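Local coordinates for protein pentalenene synthase (Streptomyces chartreusis NRRL 3882, PDB 6Q4S) that probably converts farnesyl diphosphate, with magnesium as cofactor, into the bicyclic sesquiterpenol 7-epi-alpha-eudesmol by a 1,10-cyclization, at residues P14-L27 against Y45-P59. Residues are numbered along the deposited sequence; the frame is centred on the assembly and turned at random.
Sequences PVSEHLEYARARHL and YKSWDLPQAAARTYP
Arg-23 reaches from helix 19-27 across Pro-51 to Asp-49, the N-cap residue of helix 50-57. Arg-23 CB lies 4.1 Å from Pro-51 CB, and CG, anti to the backbone N, rests against both CB and CG of that ring. The chain then bends at chi3 (-59°), which turns the guanidinium between two carboxylates: NE and NH2 grip Glu-20 side-on, one oxygen each, while Arg-23 NH1 makes a 2.6 Å salt-bridge hydrogen bond to Asp-49 OD1. All three acceptor oxygens lie near the guanidinium plane; Asp-49 OD1 is met on its syn side, but 30° out of the carboxylate plane. With an alanine here, Glu-20 and Asp-49 would probably lose the positive charge between them, and Pro-51 the aliphatic chain laid across it. On one side of this network, His-26 NE2 and Tyr-45 OH share a 2.6 Å hydrogen bond, the rings meeting rim to rim; Leu-27 CD2 touches Tyr-45 at the ring edge. On the other, Leu-19 sets CB against Ala-55 CB (4.0 Å) and CD1 over the Pro-51 carbonyl. The loop before the helix is tied by Ser-16 N to Ala-55 O (2.8 Å, nearly straight), and a water links Ser-16 OG to Pro-59 O. The axes of the 19-27 and 50-57 segments come within 9.8 Å, with their N-to-C directions 136° apart, in an all-helical terpene synthase fold. Helix 63-79 holds His-26 ND1 by a hydrogen bond to Asn-71 OD1 and sets Ser-74 against His-26 and Tyr-45, whereas helix 288-313 packs against Ala-53, Thr-57 and Pro-59.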
ATOM      1  N   PRO A  14     -11.579  19.597 -20.724  1.00 44.74           N
ATOM      2  CA  PRO A  14     -10.801  20.836 -20.558  1.00 42.91           C
ATOM      3  C   PRO A  14      -9.281  20.668 -20.448  1.00 45.68           C
ATOM      4  O   PRO A  14      -8.770  19.597 -20.136  1.00 42.59           O
ATOM      5  CB  PRO A  14     -11.400  21.479 -19.291  1.00 47.13           C
ATOM      6  CG  PRO A  14     -12.234  20.433 -18.624  1.00 50.06           C
ATOM      7  CD  PRO A  14     -12.584  19.394 -19.651  1.00 45.71           C
ATOM      8  N   VAL A  15      -8.573  21.725 -20.767  1.00 38.54           N
ATOM      9  CA  VAL A  15      -7.160  21.790 -20.659  1.00 41.17           C
ATOM     10  C   VAL A  15      -6.774  22.878 -19.671  1.00 46.92           C
ATOM     11  O   VAL A  15      -7.312  23.970 -19.741  1.00 51.35           O
ATOM     12  CB  VAL A  15      -6.569  22.092 -22.019  1.00 42.23           C
ATOM     13  CG1 VAL A  15      -5.064  22.159 -21.931  1.00 40.40           C
ATOM     14  CG2 VAL A  15      -6.965  20.983 -22.996  1.00 48.40           C
ATOM     15  N   SER A  16      -5.839  22.617 -18.763  1.00 39.42           N
ATOM     16  CA  SER A  16      -5.488  23.647 -17.790  1.00 45.12           C
ATOM     17  C   SER A  16      -4.963  24.948 -18.439  1.00 43.00           C
ATOM     18  O   SER A  16      -4.049  24.950 -19.311  1.00 38.85           O
ATOM     19  CB  SER A  16      -4.472  23.142 -16.791  1.00 43.04           C
ATOM     20  OG  SER A  16      -3.990  24.152 -15.926  1.00 34.47           O
ATOM     21  N   GLU A  17      -5.477  26.062 -17.928  1.00 42.09           N
ATOM     22  CA  GLU A  17      -4.912  27.405 -18.258  1.00 46.41           C
ATOM     23  C   GLU A  17      -3.513  27.657 -17.702  1.00 43.06           C
ATOM     24  O   GLU A  17      -2.787  28.602 -18.134  1.00 38.73           O
ATOM     25  CB  GLU A  17      -5.890  28.491 -17.784  1.00 49.93           C
ATOM     26  CG  GLU A  17      -5.942  28.678 -16.274  1.00 65.61           C
ATOM     27  CD  GLU A  17      -7.055  29.612 -15.827  1.00 75.55           C
ATOM     28  OE1 GLU A  17      -7.314  30.622 -16.541  1.00 98.56           O
ATOM     29  OE2 GLU A  17      -7.661  29.352 -14.763  1.00 70.48           O
ATOM     30  N   HIS A  18      -3.037  26.782 -16.797  1.00 36.61           N
ATOM     31  CA  HIS A  18      -1.724  27.012 -16.173  1.00 34.06           C
ATOM     32  C   HIS A  18      -0.545  26.389 -16.831  1.00 35.17           C
ATOM     33  O   HIS A  18       0.586  26.381 -16.290  1.00 35.41           O
ATOM     34  CB  HIS A  18      -1.818  26.536 -14.720  1.00 41.80           C
ATOM     35  CG  HIS A  18      -2.985  27.107 -14.017  1.00 44.13           C
ATOM     36  ND1 HIS A  18      -3.234  28.466 -14.017  1.00 51.16           N
ATOM     37  CD2 HIS A  18      -3.968  26.531 -13.288  1.00 49.66           C
ATOM     38  CE1 HIS A  18      -4.326  28.694 -13.307  1.00 57.99           C
ATOM     39  NE2 HIS A  18      -4.803  27.536 -12.871  1.00 52.48           N
ATOM     40  N   LEU A  19      -0.731  25.906 -18.047  1.00 35.72           N
ATOM     41  CA  LEU A  19       0.367  25.199 -18.697  1.00 34.84           C
ATOM     42  C   LEU A  19       1.648  25.970 -18.734  1.00 37.66           C
ATOM     43  O   LEU A  19       2.711  25.467 -18.305  1.00 33.35           O
ATOM     44  CB  LEU A  19      -0.077  24.760 -20.108  1.00 36.34           C
ATOM     45  CG  LEU A  19       0.988  24.199 -21.020  1.00 41.97           C
ATOM     46  CD1 LEU A  19       1.665  22.963 -20.416  1.00 38.09           C
ATOM     47  CD2 LEU A  19       0.307  23.908 -22.371  1.00 42.11           C
ATOM     48  N   GLU A  20       1.631  27.203 -19.271  1.00 36.76           N
ATOM     49  CA  GLU A  20       2.912  27.941 -19.396  1.00 38.11           C
ATOM     50  C   GLU A  20       3.468  28.408 -18.049  1.00 33.68           C
ATOM     51  O   GLU A  20       4.679  28.332 -17.814  1.00 36.19           O
ATOM     52  CB  GLU A  20       2.855  29.110 -20.450  1.00 41.99           C
ATOM     53  CG  GLU A  20       2.599  28.663 -21.898  1.00 48.31           C
ATOM     54  CD  GLU A  20       3.577  27.570 -22.442  1.00 55.83           C
ATOM     55  OE1 GLU A  20       4.769  27.511 -22.045  1.00 61.43           O
ATOM     56  OE2 GLU A  20       3.174  26.729 -23.296  1.00 56.14           O
ATOM     57  N   TYR A  21       2.592  28.842 -17.152  1.00 35.61           N
ATOM     58  CA  TYR A  21       3.042  29.287 -15.802  1.00 36.53           C
ATOM     59  C   TYR A  21       3.818  28.114 -15.094  1.00 34.03           C
ATOM     60  O   TYR A  21       4.957  28.263 -14.621  1.00 33.46           O
ATOM     61  CB  TYR A  21       1.789  29.675 -14.971  1.00 40.62           C
ATOM     62  CG  TYR A  21       2.085  29.862 -13.516  1.00 45.76           C
ATOM     63  CD1 TYR A  21       2.609  31.064 -13.042  1.00 47.40           C
ATOM     64  CD2 TYR A  21       1.915  28.805 -12.610  1.00 46.69           C
ATOM     65  CE1 TYR A  21       2.887  31.231 -11.688  1.00 45.20           C
ATOM     66  CE2 TYR A  21       2.225  28.958 -11.264  1.00 51.95           C
ATOM     67  CZ  TYR A  21       2.726  30.179 -10.817  1.00 47.16           C
ATOM     68  OH  TYR A  21       3.015  30.320  -9.486  1.00 49.81           O
ATOM     69  N   ALA A  22       3.185  26.956 -15.087  1.00 32.49           N
ATOM     70  CA  ALA A  22       3.737  25.758 -14.376  1.00 30.56           C
ATOM     71  C   ALA A  22       4.880  25.086 -15.071  1.00 32.84           C
ATOM     72  O   ALA A  22       5.885  24.688 -14.419  1.00 33.83           O
ATOM     73  CB  ALA A  22       2.623  24.808 -14.087  1.00 32.42           C
ATOM     74  N   ARG A  23       4.827  25.008 -16.405  1.00 35.49           N
ATOM     75  CA  ARG A  23       5.972  24.524 -17.205  1.00 32.67           C
ATOM     76  C   ARG A  23       7.240  25.231 -16.817  1.00 37.68           C
ATOM     77  O   ARG A  23       8.274  24.623 -16.634  1.00 33.55           O
ATOM     78  CB  ARG A  23       5.739  24.710 -18.742  1.00 37.92           C
ATOM     79  CG  ARG A  23       6.733  24.017 -19.643  1.00 39.81           C
ATOM     80  CD  ARG A  23       6.959  24.703 -20.990  1.00 48.22           C
ATOM     81  NE  ARG A  23       5.722  24.797 -21.735  1.00 46.27           N
ATOM     82  CZ  ARG A  23       5.199  23.785 -22.424  1.00 50.85           C
ATOM     83  NH1 ARG A  23       5.771  22.588 -22.416  1.00 57.53           N
ATOM     84  NH2 ARG A  23       4.074  23.952 -23.084  1.00 49.14           N
ATOM     85  N   ALA A  24       7.185  26.553 -16.750  1.00 36.71           N
ATOM     86  CA  ALA A  24       8.373  27.316 -16.451  1.00 32.87           C
ATOM     87  C   ALA A  24       8.966  26.972 -15.074  1.00 29.42           C
ATOM     88  O   ALA A  24      10.144  26.765 -14.956  1.00 34.37           O
ATOM     89  CB  ALA A  24       8.067  28.839 -16.545  1.00 35.03           C
ATOM     90  N   ARG A  25       8.145  26.899 -14.062  1.00 31.62           N
ATOM     91  CA  ARG A  25       8.636  26.478 -12.729  1.00 36.65           C
ATOM     92  C   ARG A  25       9.149  25.026 -12.710  1.00 33.73           C
ATOM     93  O   ARG A  25      10.142  24.681 -12.025  1.00 33.35           O
ATOM     94  CB  ARG A  25       7.514  26.649 -11.722  1.00 38.78           C
ATOM     95  CG  ARG A  25       7.171  28.112 -11.486  1.00 49.16           C
ATOM     96  CD  ARG A  25       6.068  28.261 -10.474  1.00 63.88           C
ATOM     97  NE  ARG A  25       6.283  29.409  -9.597  1.00 83.95           N
ATOM     98  CZ  ARG A  25       6.123  30.695  -9.946  1.00 94.27           C
ATOM     99  NH1 ARG A  25       5.742  31.041 -11.184  1.00 95.58           N
ATOM    100  NH2 ARG A  25       6.356  31.657  -9.043  1.00 85.77           N
ATOM    101  N   HIS A  26       8.416  24.182 -13.429  1.00 32.30           N
ATOM    102  CA  HIS A  26       8.702  22.720 -13.510  1.00 33.16           C
ATOM    103  C   HIS A  26      10.037  22.516 -14.155  1.00 33.18           C
ATOM    104  O   HIS A  26      10.868  21.747 -13.667  1.00 34.55           O
ATOM    105  CB  HIS A  26       7.602  21.930 -14.292  1.00 33.52           C
ATOM    106  CG  HIS A  26       8.047  20.565 -14.667  1.00 35.28           C
ATOM    107  ND1 HIS A  26       8.327  19.619 -13.709  1.00 36.91           N
ATOM    108  CD2 HIS A  26       8.383  20.019 -15.861  1.00 33.24           C
ATOM    109  CE1 HIS A  26       8.799  18.539 -14.297  1.00 36.93           C
ATOM    110  NE2 HIS A  26       8.830  18.751 -15.601  1.00 35.68           N
ATOM    111  N   LEU A  27      10.308  23.220 -15.262  1.00 34.92           N
ATOM    112  CA  LEU A  27      11.617  23.093 -15.896  1.00 31.74           C
ATOM    113  C   LEU A  27      12.824  23.519 -15.075  1.00 32.69           C
ATOM    114  O   LEU A  27      13.914  22.924 -15.225  1.00 32.80           O
ATOM    115  CB  LEU A  27      11.694  23.773 -17.271  1.00 36.00           C
ATOM    116  CG  LEU A  27      10.736  23.206 -18.308  1.00 40.97           C
ATOM    117  CD1 LEU A  27      10.715  24.160 -19.522  1.00 44.54           C
ATOM    118  CD2 LEU A  27      11.149  21.793 -18.666  1.00 42.14           C
ATOM    119  N   TYR A  45      14.619  15.619 -22.479  1.00 43.32           N
ATOM    120  CA  TYR A  45      13.471  15.681 -21.564  1.00 41.66           C
ATOM    121  C   TYR A  45      12.389  16.647 -22.076  1.00 41.01           C
ATOM    122  O   TYR A  45      11.205  16.310 -22.181  1.00 41.22           O
ATOM    123  CB  TYR A  45      13.895  16.009 -20.092  1.00 41.64           C
ATOM    124  CG  TYR A  45      12.669  16.232 -19.255  1.00 40.02           C
ATOM    125  CD1 TYR A  45      11.856  15.160 -18.934  1.00 37.29           C
ATOM    126  CD2 TYR A  45      12.221  17.526 -18.920  1.00 35.02           C
ATOM    127  CE1 TYR A  45      10.668  15.338 -18.269  1.00 38.89           C
ATOM    128  CE2 TYR A  45      11.045  17.709 -18.244  1.00 36.50           C
ATOM    129  CZ  TYR A  45      10.259  16.608 -17.905  1.00 37.97           C
ATOM    130  OH  TYR A  45       9.052  16.771 -17.277  1.00 33.55           O
ATOM    131  N   LYS A  46      12.790  17.868 -22.436  1.00 43.42           N
ATOM    132  CA  LYS A  46      11.810  18.844 -22.940  1.00 44.30           C
ATOM    133  C   LYS A  46      11.020  18.403 -24.136  1.00 44.53           C
ATOM    134  O   LYS A  46       9.864  18.811 -24.278  1.00 42.11           O
ATOM    135  CB  LYS A  46      12.467  20.168 -23.322  1.00 48.52           C
ATOM    136  CG  LYS A  46      12.382  21.244 -22.270  1.00 49.33           C
ATOM    137  CD  LYS A  46      13.019  22.535 -22.803  1.00 47.62           C
ATOM    138  CE  LYS A  46      11.972  23.428 -23.446  1.00 56.76           C
ATOM    139  NZ  LYS A  46      12.661  24.620 -24.000  1.00 57.78           N
ATOM    140  N   SER A  47      11.640  17.629 -25.022  1.00 45.98           N
ATOM    141  CA  SER A  47      10.945  17.177 -26.233  1.00 45.52           C
ATOM    142  C   SER A  47       9.766  16.278 -25.956  1.00 43.12           C
ATOM    143  O   SER A  47       8.832  16.241 -26.751  1.00 51.92           O
ATOM    144  CB  SER A  47      11.888  16.417 -27.183  1.00 48.49           C
ATOM    145  OG  SER A  47      12.155  15.117 -26.684  1.00 51.65           O
ATOM    146  N   TRP A  48       9.766  15.566 -24.838  1.00 43.86           N
ATOM    147  CA  TRP A  48       8.633  14.692 -24.502  1.00 42.33           C
ATOM    148  C   TRP A  48       7.359  15.479 -24.203  1.00 45.37           C
ATOM    149  O   TRP A  48       6.267  14.889 -24.135  1.00 39.19           O
ATOM    150  CB  TRP A  48       8.957  13.791 -23.311  1.00 42.99           C
ATOM    151  CG  TRP A  48      10.252  13.015 -23.388  1.00 45.23           C
ATOM    152  CD1 TRP A  48      10.983  12.712 -24.530  1.00 44.58           C
ATOM    153  CD2 TRP A  48      10.970  12.428 -22.273  1.00 47.44           C
ATOM    154  NE1 TRP A  48      12.107  11.987 -24.181  1.00 54.92           N
ATOM    155  CE2 TRP A  48      12.131  11.800 -22.809  1.00 55.75           C
ATOM    156  CE3 TRP A  48      10.730  12.353 -20.865  1.00 44.42           C
ATOM    157  CZ2 TRP A  48      13.073  11.110 -21.981  1.00 53.02           C
ATOM    158  CZ3 TRP A  48      11.658  11.694 -20.046  1.00 47.30           C
ATOM    159  CH2 TRP A  48      12.828  11.072 -20.615  1.00 52.02           C
ATOM    160  N   ASP A  49       7.495  16.799 -23.980  1.00 37.68           N
ATOM    161  CA  ASP A  49       6.378  17.689 -23.564  1.00 39.22           C
ATOM    162  C   ASP A  49       5.435  17.118 -22.494  1.00 34.89           C
ATOM    163  O   ASP A  49       4.204  17.155 -22.609  1.00 33.85           O
ATOM    164  CB  ASP A  49       5.608  18.261 -24.782  1.00 46.76           C
ATOM    165  CG  ASP A  49       4.884  19.614 -24.430  1.00 55.80           C
ATOM    166  OD1 ASP A  49       5.144  20.190 -23.289  1.00 47.03           O
ATOM    167  OD2 ASP A  49       4.068  20.092 -25.278  1.00 52.27           O
ATOM    168  N   LEU A  50       6.025  16.595 -21.410  1.00 35.41           N
ATOM    169  CA  LEU A  50       5.217  16.151 -20.259  1.00 34.61           C
ATOM    170  C   LEU A  50       4.330  17.224 -19.627  1.00 33.58           C
ATOM    171  O   LEU A  50       3.231  16.948 -19.248  1.00 35.98           O
ATOM    172  CB  LEU A  50       6.100  15.576 -19.173  1.00 35.41           C
ATOM    173  CG  LEU A  50       6.843  14.323 -19.571  1.00 44.87           C
ATOM    174  CD1 LEU A  50       7.336  13.683 -18.272  1.00 45.43           C
ATOM    175  CD2 LEU A  50       5.995  13.332 -20.343  1.00 44.00           C
ATOM    176  N   PRO A  51       4.786  18.488 -19.575  1.00 35.67           N
ATOM    177  CA  PRO A  51       3.871  19.538 -19.070  1.00 34.63           C
ATOM    178  C   PRO A  51       2.514  19.546 -19.772  1.00 31.73           C
ATOM    179  O   PRO A  51       1.484  19.637 -19.155  1.00 34.12           O
ATOM    180  CB  PRO A  51       4.664  20.809 -19.322  1.00 33.27           C
ATOM    181  CG  PRO A  51       6.047  20.337 -19.107  1.00 32.92           C
ATOM    182  CD  PRO A  51       6.136  19.012 -19.785  1.00 36.10           C
ATOM    183  N   GLN A  52       2.525  19.348 -21.078  1.00 32.25           N
ATOM    184  CA  GLN A  52       1.287  19.330 -21.788  1.00 33.69           C
ATOM    185  C   GLN A  52       0.420  18.195 -21.376  1.00 28.81           C
ATOM    186  O   GLN A  52      -0.789  18.341 -21.192  1.00 33.27           O
ATOM    187  CB  GLN A  52       1.580  19.351 -23.308  1.00 35.84           C
ATOM    188  CG  GLN A  52       0.336  19.399 -24.153  1.00 42.07           C
ATOM    189  CD  GLN A  52       0.590  18.888 -25.571  1.00 46.12           C
ATOM    190  OE1 GLN A  52       1.694  18.989 -26.114  1.00 49.67           O
ATOM    191  NE2 GLN A  52      -0.419  18.292 -26.139  1.00 47.30           N
ATOM    192  N   ALA A  53       0.998  17.000 -21.190  1.00 32.90           N
ATOM    193  CA  ALA A  53       0.193  15.887 -20.719  1.00 30.90           C
ATOM    194  C   ALA A  53      -0.448  16.219 -19.371  1.00 29.49           C
ATOM    195  O   ALA A  53      -1.667  15.954 -19.147  1.00 29.31           O
ATOM    196  CB  ALA A  53       1.082  14.637 -20.618  1.00 35.50           C
ATOM    197  N   ALA A  54       0.363  16.789 -18.456  1.00 32.74           N
ATOM    198  CA  ALA A  54      -0.216  17.126 -17.129  1.00 32.62           C
ATOM    199  C   ALA A  54      -1.393  18.113 -17.211  1.00 33.22           C
ATOM    200  O   ALA A  54      -2.419  17.992 -16.523  1.00 31.20           O
ATOM    201  CB  ALA A  54       0.866  17.641 -16.231  1.00 35.38           C
ATOM    202  N   ALA A  55      -1.233  19.109 -18.078  1.00 36.10           N
ATOM    203  CA  ALA A  55      -2.288  20.123 -18.293  1.00 33.84           C
ATOM    204  C   ALA A  55      -3.581  19.535 -18.846  1.00 37.65           C
ATOM    205  O   ALA A  55      -4.681  20.027 -18.543  1.00 34.29           O
ATOM    206  CB  ALA A  55      -1.745  21.227 -19.227  1.00 32.21           C
ATOM    207  N   ARG A  56      -3.479  18.469 -19.644  1.00 31.57           N
ATOM    208  CA  ARG A  56      -4.701  17.769 -20.227  1.00 31.26           C
ATOM    209  C   ARG A  56      -5.304  16.724 -19.342  1.00 31.79           C
ATOM    210  O   ARG A  56      -6.496  16.466 -19.377  1.00 31.70           O
ATOM    211  CB  ARG A  56      -4.278  17.132 -21.538  1.00 34.13           C
ATOM    212  CG  ARG A  56      -3.823  18.081 -22.626  1.00 38.10           C
ATOM    213  CD  ARG A  56      -3.485  17.271 -23.886  1.00 39.06           C
ATOM    214  NE  ARG A  56      -3.088  18.131 -24.993  1.00 40.32           N
ATOM    215  CZ  ARG A  56      -3.984  18.793 -25.737  1.00 44.08           C
ATOM    216  NH1 ARG A  56      -5.289  18.677 -25.512  1.00 39.70           N
ATOM    217  NH2 ARG A  56      -3.571  19.554 -26.722  1.00 46.77           N
ATOM    218  N   THR A  57      -4.467  16.089 -18.499  1.00 29.30           N
ATOM    219  CA  THR A  57      -4.977  15.090 -17.568  1.00 27.62           C
ATOM    220  C   THR A  57      -5.446  15.564 -16.181  1.00 27.83           C
ATOM    221  O   THR A  57      -6.301  14.894 -15.536  1.00 27.59           O
ATOM    222  CB  THR A  57      -3.976  13.922 -17.376  1.00 29.35           C
ATOM    223  OG1 THR A  57      -2.711  14.387 -16.917  1.00 30.15           O
ATOM    224  CG2 THR A  57      -3.761  13.255 -18.705  1.00 30.06           C
ATOM    225  N   TYR A  58      -4.926  16.696 -15.733  1.00 27.84           N
ATOM    226  CA  TYR A  58      -5.348  17.291 -14.451  1.00 30.70           C
ATOM    227  C   TYR A  58      -5.843  18.739 -14.711  1.00 35.58           C
ATOM    228  O   TYR A  58      -5.248  19.693 -14.244  1.00 31.68           O
ATOM    229  CB  TYR A  58      -4.180  17.294 -13.460  1.00 31.67           C
ATOM    230  CG  TYR A  58      -3.724  15.871 -13.142  1.00 28.71           C
ATOM    231  CD1 TYR A  58      -4.606  14.977 -12.561  1.00 31.29           C
ATOM    232  CD2 TYR A  58      -2.466  15.439 -13.478  1.00 31.88           C
ATOM    233  CE1 TYR A  58      -4.246  13.661 -12.337  1.00 30.06           C
ATOM    234  CE2 TYR A  58      -2.101  14.116 -13.251  1.00 33.53           C
ATOM    235  CZ  TYR A  58      -2.992  13.244 -12.712  1.00 27.24           C
ATOM    236  OH  TYR A  58      -2.669  11.923 -12.421  1.00 31.34           O
ATOM    237  N   PRO A  59      -6.892  18.890 -15.512  1.00 32.95           N
ATOM    238  CA  PRO A  59      -7.175  20.273 -15.999  1.00 37.81           C
ATOM    239  C   PRO A  59      -7.712  21.252 -14.961  1.00 37.12           C
ATOM    240  O   PRO A  59      -7.686  22.461 -15.229  1.00 40.80           O
ATOM    241  CB  PRO A  59      -8.220  20.036 -17.091  1.00 36.86           C
ATOM    242  CG  PRO A  59      -8.924  18.813 -16.608  1.00 36.75           C
ATOM    243  CD  PRO A  59      -7.809  17.924 -16.113  1.00 35.77           C
TER
HETATM  244  O   HOH W   1      -5.982  24.161 -14.166  1.00 39.17           O